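Side-chain contacts in nickel-dependent hydrogenase large subunit (Allochromatium vinosum, PDB 3MYR), which catalyses the reversible reaction of molecular hydrogen with an electron acceptor at a nickel-iron centre, working as a heterodimer with a small subunit: residues A113-D118 with E544-I549; V316-T321 with G491-I496; R128-L133 with G146-T151; G285-G290 with Q445-G450. One frame throughout, in Å; residues are numbered along the deposited sequence.

Interaction 1. Residues A113-D118 with E544-I549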
# COMPACT_ATOMS: atom_id res chain seq x y z
N ALA B 113 8.41 -0.90 13.75
CA ALA B 113 8.79 -0.68 15.15
C ALA B 113 9.22 -2.00 15.88
O ALA B 113 10.14 -1.96 16.75
CB ALA B 113 7.69 -0.03 15.87
N LEU B 114 8.64 -3.16 15.49
CA LEU B 114 9.02 -4.42 16.13
C LEU B 114 10.46 -4.87 15.85
O LEU B 114 10.95 -5.83 16.50
CB LEU B 114 8.05 -5.57 15.84
CG LEU B 114 6.61 -5.33 16.34
CD1 LEU B 114 5.71 -6.56 16.04
CD2 LEU B 114 6.55 -4.96 17.84
N ASP B 115 11.14 -4.19 14.93
CA ASP B 115 12.60 -4.34 14.78
C ASP B 115 13.40 -3.68 15.90
O ASP B 115 14.59 -3.96 16.06
CB ASP B 115 13.15 -3.78 13.44
CG ASP B 115 12.55 -4.48 12.19
OD1 ASP B 115 12.65 -3.93 11.04
OD2 ASP B 115 11.93 -5.55 12.38
N TRP B 116 12.81 -2.73 16.59
CA TRP B 116 13.57 -1.85 17.48
C TRP B 116 13.02 -2.00 18.89
O TRP B 116 13.66 -1.54 19.84
CB TRP B 116 13.41 -0.36 17.09
CG TRP B 116 13.67 -0.04 15.67
CD1 TRP B 116 12.73 0.14 14.67
CD2 TRP B 116 14.96 0.11 15.06
NE1 TRP B 116 13.38 0.41 13.49
CE2 TRP B 116 14.74 0.38 13.69
CE3 TRP B 116 16.28 0.04 15.54
CZ2 TRP B 116 15.80 0.59 12.78
CZ3 TRP B 116 17.33 0.23 14.65
CH2 TRP B 116 17.08 0.49 13.27
N VAL B 117 11.76 -2.44 18.98
CA VAL B 117 11.00 -2.50 20.23
C VAL B 117 10.80 -3.96 20.62
O VAL B 117 10.34 -4.78 19.81
CB VAL B 117 9.60 -1.86 20.04
CG1 VAL B 117 8.66 -2.19 21.19
CG2 VAL B 117 9.74 -0.33 19.82
N ASP B 118 11.20 -4.30 21.84
CA ASP B 118 11.06 -5.66 22.36
C ASP B 118 9.76 -5.77 23.19
O ASP B 118 9.65 -5.24 24.30
CB ASP B 118 12.31 -5.99 23.19
CG ASP B 118 12.34 -7.45 23.69
OD1 ASP B 118 11.26 -8.07 23.80
OD2 ASP B 118 13.44 -7.93 24.06
N GLU B 544 19.00 -7.74 11.91
CA GLU B 544 19.74 -6.64 11.32
C GLU B 544 19.36 -6.46 9.88
O GLU B 544 19.38 -5.36 9.36
CB GLU B 544 21.25 -6.87 11.41
CG GLU B 544 21.82 -7.06 12.87
CD GLU B 544 21.85 -8.51 13.36
OE1 GLU B 544 22.66 -8.83 14.27
OE2 GLU B 544 21.07 -9.37 12.89
N ILE B 545 19.04 -7.55 9.19
CA ILE B 545 18.56 -7.45 7.82
C ILE B 545 17.20 -6.71 7.80
O ILE B 545 17.00 -5.76 7.02
CB ILE B 545 18.48 -8.85 7.18
CG1 ILE B 545 19.88 -9.30 6.78
CG2 ILE B 545 17.54 -8.83 5.93
CD1 ILE B 545 19.93 -10.80 6.22
N LEU B 546 16.31 -7.12 8.70
CA LEU B 546 14.97 -6.59 8.74
C LEU B 546 15.03 -5.09 9.03
O LEU B 546 14.30 -4.34 8.44
CB LEU B 546 14.13 -7.31 9.82
CG LEU B 546 13.92 -8.83 9.60
CD1 LEU B 546 13.01 -9.37 10.72
CD2 LEU B 546 13.32 -9.13 8.26
N ARG B 547 15.86 -4.66 9.97
CA ARG B 547 15.87 -3.23 10.30
C ARG B 547 16.12 -2.38 9.07
O ARG B 547 15.45 -1.40 8.87
CB ARG B 547 16.97 -2.92 11.34
CG ARG B 547 16.56 -3.24 12.70
CD ARG B 547 17.71 -3.11 13.72
NE ARG B 547 17.19 -3.44 15.02
CZ ARG B 547 17.80 -3.26 16.18
NH1 ARG B 547 19.05 -2.82 16.23
NH2 ARG B 547 17.16 -3.58 17.28
N THR B 548 17.09 -2.78 8.24
CA THR B 548 17.48 -2.02 7.07
C THR B 548 16.50 -2.21 5.92
O THR B 548 16.00 -1.21 5.33
CB THR B 548 18.92 -2.36 6.65
OG1 THR B 548 19.82 -1.78 7.60
CG2 THR B 548 19.29 -1.77 5.24
N ILE B 549 16.09 -3.45 5.70
CA ILE B 549 15.10 -3.67 4.61
C ILE B 549 13.79 -2.89 4.95
O ILE B 549 13.27 -2.18 4.12
CB ILE B 549 14.86 -5.20 4.33
CG1 ILE B 549 16.09 -5.87 3.65
CG2 ILE B 549 13.61 -5.46 3.48
CD1 ILE B 549 16.63 -5.20 2.42

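Interaction 2. Residues V316-T321 with G491-I496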
# COMPACT_ATOMS: atom_id res chain seq x y z
N VAL B 316 16.03 16.17 -14.30
CA VAL B 316 15.41 14.92 -14.62
C VAL B 316 14.48 15.17 -15.77
O VAL B 316 13.69 16.12 -15.74
CB VAL B 316 14.68 14.34 -13.37
CG1 VAL B 316 13.96 13.03 -13.74
CG2 VAL B 316 15.74 14.03 -12.26
N ASP B 317 14.59 14.33 -16.79
CA ASP B 317 13.73 14.34 -17.96
C ASP B 317 13.06 12.93 -18.09
O ASP B 317 13.74 11.86 -18.30
CB ASP B 317 14.62 14.68 -19.18
CG ASP B 317 13.83 14.77 -20.53
OD1 ASP B 317 14.46 15.17 -21.54
OD2 ASP B 317 12.65 14.33 -20.61
N LEU B 318 11.75 12.93 -17.86
CA LEU B 318 10.92 11.73 -17.91
C LEU B 318 10.74 11.12 -19.29
O LEU B 318 10.30 9.96 -19.45
CB LEU B 318 9.59 12.01 -17.23
CG LEU B 318 10.04 12.21 -15.78
CD1 LEU B 318 9.49 13.46 -15.23
CD2 LEU B 318 9.69 10.98 -14.97
N GLU B 319 11.13 11.87 -20.31
CA GLU B 319 10.89 11.41 -21.66
C GLU B 319 12.10 11.08 -22.52
O GLU B 319 11.93 10.50 -23.57
CB GLU B 319 10.00 12.39 -22.39
CG GLU B 319 8.70 12.55 -21.57
CD GLU B 319 7.62 13.19 -22.34
OE1 GLU B 319 6.64 12.52 -22.75
OE2 GLU B 319 7.79 14.39 -22.58
N ALA B 320 13.30 11.44 -22.05
CA ALA B 320 14.55 11.14 -22.73
C ALA B 320 14.77 9.63 -22.66
O ALA B 320 14.89 9.08 -21.56
CB ALA B 320 15.70 11.88 -22.04
N THR B 321 14.89 8.97 -23.84
CA THR B 321 14.84 7.51 -23.91
C THR B 321 16.16 6.91 -23.43
O THR B 321 16.21 5.73 -23.07
CB THR B 321 14.53 6.98 -25.32
OG1 THR B 321 15.60 7.38 -26.16
CG2 THR B 321 13.28 7.63 -25.92
N GLY B 491 6.11 6.72 -11.73
CA GLY B 491 5.70 7.23 -13.03
C GLY B 491 4.89 6.15 -13.77
O GLY B 491 5.22 4.94 -13.64
N HIS B 492 3.87 6.58 -14.54
CA HIS B 492 3.13 5.71 -15.41
C HIS B 492 3.33 6.31 -16.79
O HIS B 492 2.98 7.47 -17.01
CB HIS B 492 1.65 5.73 -15.10
CG HIS B 492 1.29 5.01 -13.83
ND1 HIS B 492 0.01 4.66 -13.52
CD2 HIS B 492 2.06 4.54 -12.81
CE1 HIS B 492 -0.01 4.03 -12.35
NE2 HIS B 492 1.23 3.91 -11.93
N TRP B 493 3.89 5.52 -17.73
CA TRP B 493 4.03 6.03 -19.10
C TRP B 493 2.95 5.37 -19.95
O TRP B 493 2.85 4.13 -19.97
CB TRP B 493 5.40 5.64 -19.62
CG TRP B 493 6.51 6.52 -19.12
CD1 TRP B 493 7.16 7.49 -19.85
CD2 TRP B 493 7.20 6.43 -17.86
NE1 TRP B 493 8.17 8.03 -19.10
CE2 TRP B 493 8.20 7.42 -17.87
CE3 TRP B 493 6.98 5.69 -16.66
CZ2 TRP B 493 9.06 7.64 -16.79
CZ3 TRP B 493 7.83 5.88 -15.59
CH2 TRP B 493 8.86 6.86 -15.64
N ILE B 494 2.13 6.16 -20.62
CA ILE B 494 1.02 5.57 -21.42
C ILE B 494 1.18 5.94 -22.90
O ILE B 494 1.55 7.07 -23.24
CB ILE B 494 -0.35 6.02 -20.94
CG1 ILE B 494 -1.48 5.31 -21.70
CG2 ILE B 494 -0.51 7.57 -21.07
CD1 ILE B 494 -2.91 5.61 -21.08
N VAL B 495 0.83 5.01 -23.77
CA VAL B 495 0.77 5.31 -25.17
C VAL B 495 -0.60 4.96 -25.63
O VAL B 495 -1.07 3.81 -25.41
CB VAL B 495 1.85 4.46 -25.96
CG1 VAL B 495 1.74 4.65 -27.46
CG2 VAL B 495 3.25 4.79 -25.44
N ILE B 496 -1.24 5.92 -26.29
CA ILE B 496 -2.64 5.76 -26.70
C ILE B 496 -2.77 5.71 -28.21
O ILE B 496 -2.21 6.57 -28.93
CB ILE B 496 -3.57 6.91 -26.20
CG1 ILE B 496 -3.63 6.94 -24.65
CG2 ILE B 496 -4.97 6.75 -26.76
CD1 ILE B 496 -4.10 8.31 -24.13

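Interaction 3. Residues R128-L133 with G146-T151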
# COMPACT_ATOMS: atom_id res chain seq x y z
N ARG B 128 4.63 3.54 36.17
CA ARG B 128 4.90 4.91 36.54
C ARG B 128 6.10 5.52 35.82
O ARG B 128 6.02 6.64 35.36
CB ARG B 128 5.05 5.09 38.05
CG ARG B 128 5.30 6.55 38.36
CD ARG B 128 5.38 6.87 39.88
NE ARG B 128 4.13 6.50 40.57
CZ ARG B 128 2.99 7.20 40.50
NH1 ARG B 128 2.92 8.33 39.78
NH2 ARG B 128 1.91 6.75 41.14
N ALA B 129 7.21 4.79 35.74
CA ALA B 129 8.38 5.26 35.00
C ALA B 129 8.02 5.41 33.52
O ALA B 129 8.54 6.31 32.81
CB ALA B 129 9.60 4.28 35.21
N THR B 130 7.14 4.55 33.00
CA THR B 130 6.79 4.63 31.59
C THR B 130 6.03 5.95 31.33
O THR B 130 6.26 6.63 30.34
CB THR B 130 5.87 3.47 31.16
OG1 THR B 130 6.53 2.24 31.44
CG2 THR B 130 5.55 3.51 29.68
N SER B 131 5.18 6.31 32.29
CA SER B 131 4.45 7.57 32.25
C SER B 131 5.41 8.77 32.33
O SER B 131 5.29 9.68 31.53
CB SER B 131 3.45 7.61 33.41
OG SER B 131 2.89 8.89 33.53
N GLU B 132 6.39 8.74 33.26
CA GLU B 132 7.39 9.84 33.32
C GLU B 132 8.14 10.01 32.00
O GLU B 132 8.36 11.13 31.56
CB GLU B 132 8.39 9.66 34.50
CG GLU B 132 7.73 9.60 35.84
CD GLU B 132 7.22 10.97 36.35
OE1 GLU B 132 6.72 11.03 37.50
OE2 GLU B 132 7.43 11.99 35.64
N LEU B 133 8.55 8.90 31.38
CA LEU B 133 9.27 8.98 30.16
C LEU B 133 8.37 9.55 29.08
O LEU B 133 8.77 10.49 28.35
CB LEU B 133 9.64 7.58 29.73
CG LEU B 133 10.77 7.30 28.76
CD1 LEU B 133 10.57 6.17 27.76
CD2 LEU B 133 11.91 8.48 28.37
N GLY B 146 -1.83 4.39 35.25
CA GLY B 146 -2.88 3.35 35.16
C GLY B 146 -3.13 2.90 33.71
O GLY B 146 -3.37 1.72 33.43
N TYR B 147 -3.05 3.81 32.74
CA TYR B 147 -3.20 3.44 31.35
C TYR B 147 -2.06 2.48 30.84
O TYR B 147 -2.31 1.46 30.15
CB TYR B 147 -3.20 4.72 30.54
CG TYR B 147 -2.95 4.52 29.08
CD1 TYR B 147 -3.95 4.00 28.21
CD2 TYR B 147 -1.73 4.92 28.52
CE1 TYR B 147 -3.71 3.88 26.79
CE2 TYR B 147 -1.49 4.80 27.14
CZ TYR B 147 -2.46 4.28 26.29
OH TYR B 147 -2.14 4.21 24.96
N PHE B 148 -0.81 2.84 31.16
CA PHE B 148 0.32 1.97 30.92
C PHE B 148 0.23 0.61 31.64
O PHE B 148 0.51 -0.42 31.03
CB PHE B 148 1.66 2.67 31.18
CG PHE B 148 1.97 3.70 30.16
CD1 PHE B 148 2.10 5.05 30.52
CD2 PHE B 148 2.02 3.34 28.80
CE1 PHE B 148 2.39 6.03 29.53
CE2 PHE B 148 2.30 4.33 27.79
CZ PHE B 148 2.48 5.66 28.16
N ALA B 149 -0.24 0.62 32.88
CA ALA B 149 -0.39 -0.62 33.66
C ALA B 149 -1.50 -1.45 33.00
O ALA B 149 -1.36 -2.65 32.87
CB ALA B 149 -0.78 -0.31 35.18
N ASP B 150 -2.59 -0.81 32.57
CA ASP B 150 -3.70 -1.56 31.89
C ASP B 150 -3.28 -2.07 30.53
O ASP B 150 -3.56 -3.20 30.18
CB ASP B 150 -5.02 -0.76 31.84
CG ASP B 150 -5.62 -0.47 33.34
OD1 ASP B 150 -6.61 0.34 33.51
OD2 ASP B 150 -5.06 -1.00 34.37
N THR B 151 -2.50 -1.30 29.78
CA THR B 151 -1.96 -1.81 28.52
C THR B 151 -1.01 -2.98 28.75
O THR B 151 -1.12 -4.03 28.11
CB THR B 151 -1.16 -0.69 27.79
OG1 THR B 151 -2.06 0.38 27.53
CG2 THR B 151 -0.62 -1.17 26.49

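Interaction 4. Residues G285-G290 with Q445-G450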
# COMPACT_ATOMS: atom_id res chain seq x y z
N GLY B 285 9.38 14.87 -7.91
CA GLY B 285 8.71 16.04 -7.33
C GLY B 285 7.18 15.91 -7.38
O GLY B 285 6.63 15.03 -8.07
N ASP B 286 6.47 16.74 -6.61
CA ASP B 286 5.01 16.65 -6.53
C ASP B 286 4.44 17.81 -5.72
O ASP B 286 5.19 18.55 -5.10
CB ASP B 286 4.60 15.34 -5.84
CG ASP B 286 3.23 14.83 -6.34
OD1 ASP B 286 3.03 13.61 -6.36
OD2 ASP B 286 2.34 15.66 -6.66
N LEU B 287 3.11 17.92 -5.72
CA LEU B 287 2.36 18.79 -4.83
C LEU B 287 2.46 20.27 -5.23
O LEU B 287 3.07 21.09 -4.53
CB LEU B 287 2.66 18.56 -3.36
CG LEU B 287 2.31 17.11 -2.92
CD1 LEU B 287 3.03 16.85 -1.58
CD2 LEU B 287 0.77 16.89 -2.78
N PRO B 288 1.82 20.60 -6.36
CA PRO B 288 1.86 22.00 -6.86
C PRO B 288 0.97 22.94 -6.01
O PRO B 288 -0.03 22.48 -5.49
CB PRO B 288 1.30 21.87 -8.29
CG PRO B 288 0.32 20.67 -8.17
CD PRO B 288 1.11 19.69 -7.29
N THR B 289 1.33 24.22 -5.88
CA THR B 289 0.55 25.21 -5.15
C THR B 289 -0.74 25.61 -5.90
O THR B 289 -1.73 26.01 -5.27
CB THR B 289 1.35 26.55 -4.92
OG1 THR B 289 1.82 27.00 -6.19
CG2 THR B 289 2.55 26.36 -3.99
N GLY B 290 -0.74 25.42 -7.22
CA GLY B 290 -1.84 25.90 -8.05
C GLY B 290 -2.39 24.81 -8.95
O GLY B 290 -2.08 23.62 -8.79
N GLN B 445 -3.14 22.33 5.96
CA GLN B 445 -3.99 23.46 6.33
C GLN B 445 -4.00 24.48 5.18
O GLN B 445 -5.05 24.99 4.84
CB GLN B 445 -3.57 24.15 7.67
CG GLN B 445 -4.70 25.15 8.24
CD GLN B 445 -6.10 24.44 8.50
OE1 GLN B 445 -7.19 24.94 8.13
NE2 GLN B 445 -6.04 23.28 9.09
N GLY B 446 -2.88 24.66 4.49
CA GLY B 446 -2.80 25.68 3.45
C GLY B 446 -3.68 25.24 2.28
O GLY B 446 -4.40 26.05 1.70
N TRP B 447 -3.69 23.95 1.96
CA TRP B 447 -4.47 23.54 0.78
C TRP B 447 -5.96 23.55 1.11
O TRP B 447 -6.79 23.93 0.26
CB TRP B 447 -4.10 22.13 0.30
CG TRP B 447 -2.68 22.00 -0.10
CD1 TRP B 447 -1.96 22.82 -0.98
CD2 TRP B 447 -1.80 20.90 0.24
NE1 TRP B 447 -0.67 22.31 -1.12
CE2 TRP B 447 -0.55 21.15 -0.39
CE3 TRP B 447 -1.96 19.73 1.00
CZ2 TRP B 447 0.54 20.31 -0.22
CZ3 TRP B 447 -0.88 18.89 1.13
CH2 TRP B 447 0.35 19.17 0.50
N TYR B 448 -6.30 23.15 2.33
CA TYR B 448 -7.69 23.21 2.79
C TYR B 448 -8.24 24.67 2.75
O TYR B 448 -9.37 24.94 2.20
CB TYR B 448 -7.82 22.64 4.21
CG TYR B 448 -9.25 22.75 4.77
CD1 TYR B 448 -10.19 21.78 4.48
CD2 TYR B 448 -9.63 23.83 5.60
CE1 TYR B 448 -11.51 21.88 4.97
CE2 TYR B 448 -10.93 23.94 6.12
CZ TYR B 448 -11.87 22.97 5.77
OH TYR B 448 -13.14 23.01 6.26
N ASP B 449 -7.48 25.59 3.34
CA ASP B 449 -7.90 26.99 3.36
C ASP B 449 -8.01 27.49 1.93
O ASP B 449 -8.84 28.32 1.62
CB ASP B 449 -6.88 27.89 4.10
CG ASP B 449 -6.85 27.62 5.58
OD1 ASP B 449 -7.86 27.05 6.13
OD2 ASP B 449 -5.81 27.96 6.20
N GLY B 450 -7.13 27.04 1.05
CA GLY B 450 -7.16 27.55 -0.33
C GLY B 450 -8.39 27.00 -1.06
O GLY B 450 -8.98 27.70 -1.91
O HOH W 1 1.82 22.86 -2.58

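Interaction 1. Residues A113-D118 with E544-I549
R547 runs from its helix across one face of the W116 indole and alongside D115. R547 CB lies off the face near the rim of the indole, 3.9 Å from W116 CH2. Next, R547 CG packs against D115 CB at 3.5 Å; with CG beside the backbone N (chi1 -81°) and the chain extended from CG to NE, the arginine runs out along the ring face. CD sits over the six-membered ring, 3.8 Å from the W116 centroid, as a CH-pi contact. Segment 113-118, between helices 86-112 and 119-122, presents the D115 carbonyl to helix 543-551. NE donates to D115 O at 2.8 Å and NH2 to the same oxygen at 2.9 Å, both bonds bent (N-H...O 145° at NE), a side-on grip that fixes the rotation of the guanidinium. That oxygen lies at the guanidinium edge, in its plane. CZ lies against W116 CE3, which stands 3.6 Å above the guanidinium plane, over its centre, with indole and guanidinium planes 21° apart; NH1 faces W116 CZ3 at 3.8 Å. NH2 has a second acceptor, A176 O. The D115 carboxylate is engaged elsewhere, OD1 hydrogen-bonded to H550 and OD2 in a salt bridge with R12.

Interaction 2. Residues V316-T321 with G491-I496
The unusual feature here is that one peptide group is held at both ends by side chains: W493 takes L318 O, and D317 takes the N of E319. The indole NE1 of W493 donates to L318 O at 2.9 Å, with an N-H...O angle of 160°. The oxygen lies at the ring edge, only 3° from the indole plane, although the donor itself is tilted 26° from the carbonyl plane. On the other side of the peptide, E319 N donates to D317 OD2 at 2.9 Å, meeting it from above the carboxylate plane; this is an Asx turn. Both ends of the L318-E319 peptide are thus hydrogen-bonded. Alongside the polar bond, L318 CD2 packs on W493 CZ2 at 3.9 Å, the two side chains crossing at about a right angle. The side chain of W493 is about 8 Å from the bound magnesium ion, too far to be a ligand. Y346 meets the indole edge-to-face. W493 belongs to strand 488-497, the middle strand of a three-stranded antiparallel sheet; its ring also touches V480 and V507 on the two flanking strands, and L318 rests on V480 and I482, while H492 and I494 of the same strand pack on helix 67-80.

Interaction 3. Residues R128-L133 with G146-T151
The phenyl ring of F148 is covered on both faces: T130 CG2 lies over the centre of one, and Y147 CD2, from the preceding residue, over the centre of the other. The threonine methyl is 3.6 Å from the F148 ring centroid and only 10° off the ring normal, so it is a well-centred CH-pi contact. It is spread over several carbons, with CG2 3.6 Å from F148 CG and 3.8 Å from F148 CE2. S131 approaches the same ring obliquely, its CA 3.7 Å from F148 CE1, and its CB adds a looser touch on CD1. The methyl faces the ring because CG2 stands opposite the backbone N across the CA-CB bond (OG1 chi1 -58°), which leaves the hydroxyl near that N. T130 OG1 is hydrogen-bonded to D126 O one turn back in the chain, and S131 OG to S143 O in the connection between the helices. Helices 127-137 and 145-160, consecutive in the chain and joined by a short linker, pack against each other where T130 meets F148, with 7.0 Å between their CA atoms. Helix 181-201 closes over the pair, touching T130 through E182 and F148 through A189. Across the contact itself the forces are therefore dispersion and CH-pi attraction, while the hydroxyls of T130 and S131 bond to D126 O and S143 O and not across it.

Interaction 4. Residues G285-G290 with Q445-G450
A single water is gripped between the two segments: it donates to L287 O at 2.9 Å and accepts from W447 NE1, also at 2.9 Å. The water oxygen lies at the indole edge, in the ring plane, and so extends the N-H of W447 to a carbonyl it does not touch directly. The apolar part of the contact is made by the opposite, benzo end of the same ring. W447 CH2 meets both branches of L287, with CD2 at 4.0 Å and CD1 at 4.1 Å, while L287 CB is 4.2 Å from W447 CZ2. These contacts are loose, and L287 CD2 comes at the indole obliquely, the two side chains crossing at about a right angle. W447 CG stands beside the backbone N (chi1 -60°), sending the indole out from the helix toward the strand. L287 has an uncommon backbone for a residue other than glycine, with phi at +75°, just before P288. Its N donates to D286 OD2 at 2.6 Å, a short, bent bond (N-H...O 136°) on the anti side of the carboxylate, and that oxygen also forms a salt bridge with R74, which would tend to stabilise the negative charge. D286 OD1 is hydrogen-bonded to E484 N, on a strand of the neighbouring sheet. N93 of helix 86-112 touches both L287 and W447, and L440, two turns earlier in the helix, touches both as well. The arrangement is thus a strand end packed on a long helix: the two-stranded antiparallel ribbon of 281-288 and 300-305 meets helix 426-456 mainly through L287, W447 and a bridging water.

In the fold
Interactions 2 and 4 come nearest to each other without touching: their centres are 25 Å apart, but their nearest atoms approach to about 7 Å, and their segments alternate along the chain. A direct tie runs through E484, whose strand 476-485 pairs with the strand carrying W493 and bonds to D286 of interaction 4. Both lie at similar distances from the active site, W493 about 11 Å and L287 about 12 Å from the nickel-iron centre, measured from their side chains. Interactions 1 and 3 lie on the other side of the chain's centre from interaction 2; the centres of interactions 1 and 3 are 24 Å apart, their nearest atoms about 10 Å. Interaction 3 is the most peripheral, its centre 33 Å from the chain's centre and 53 Å, centre to centre, from interaction 2.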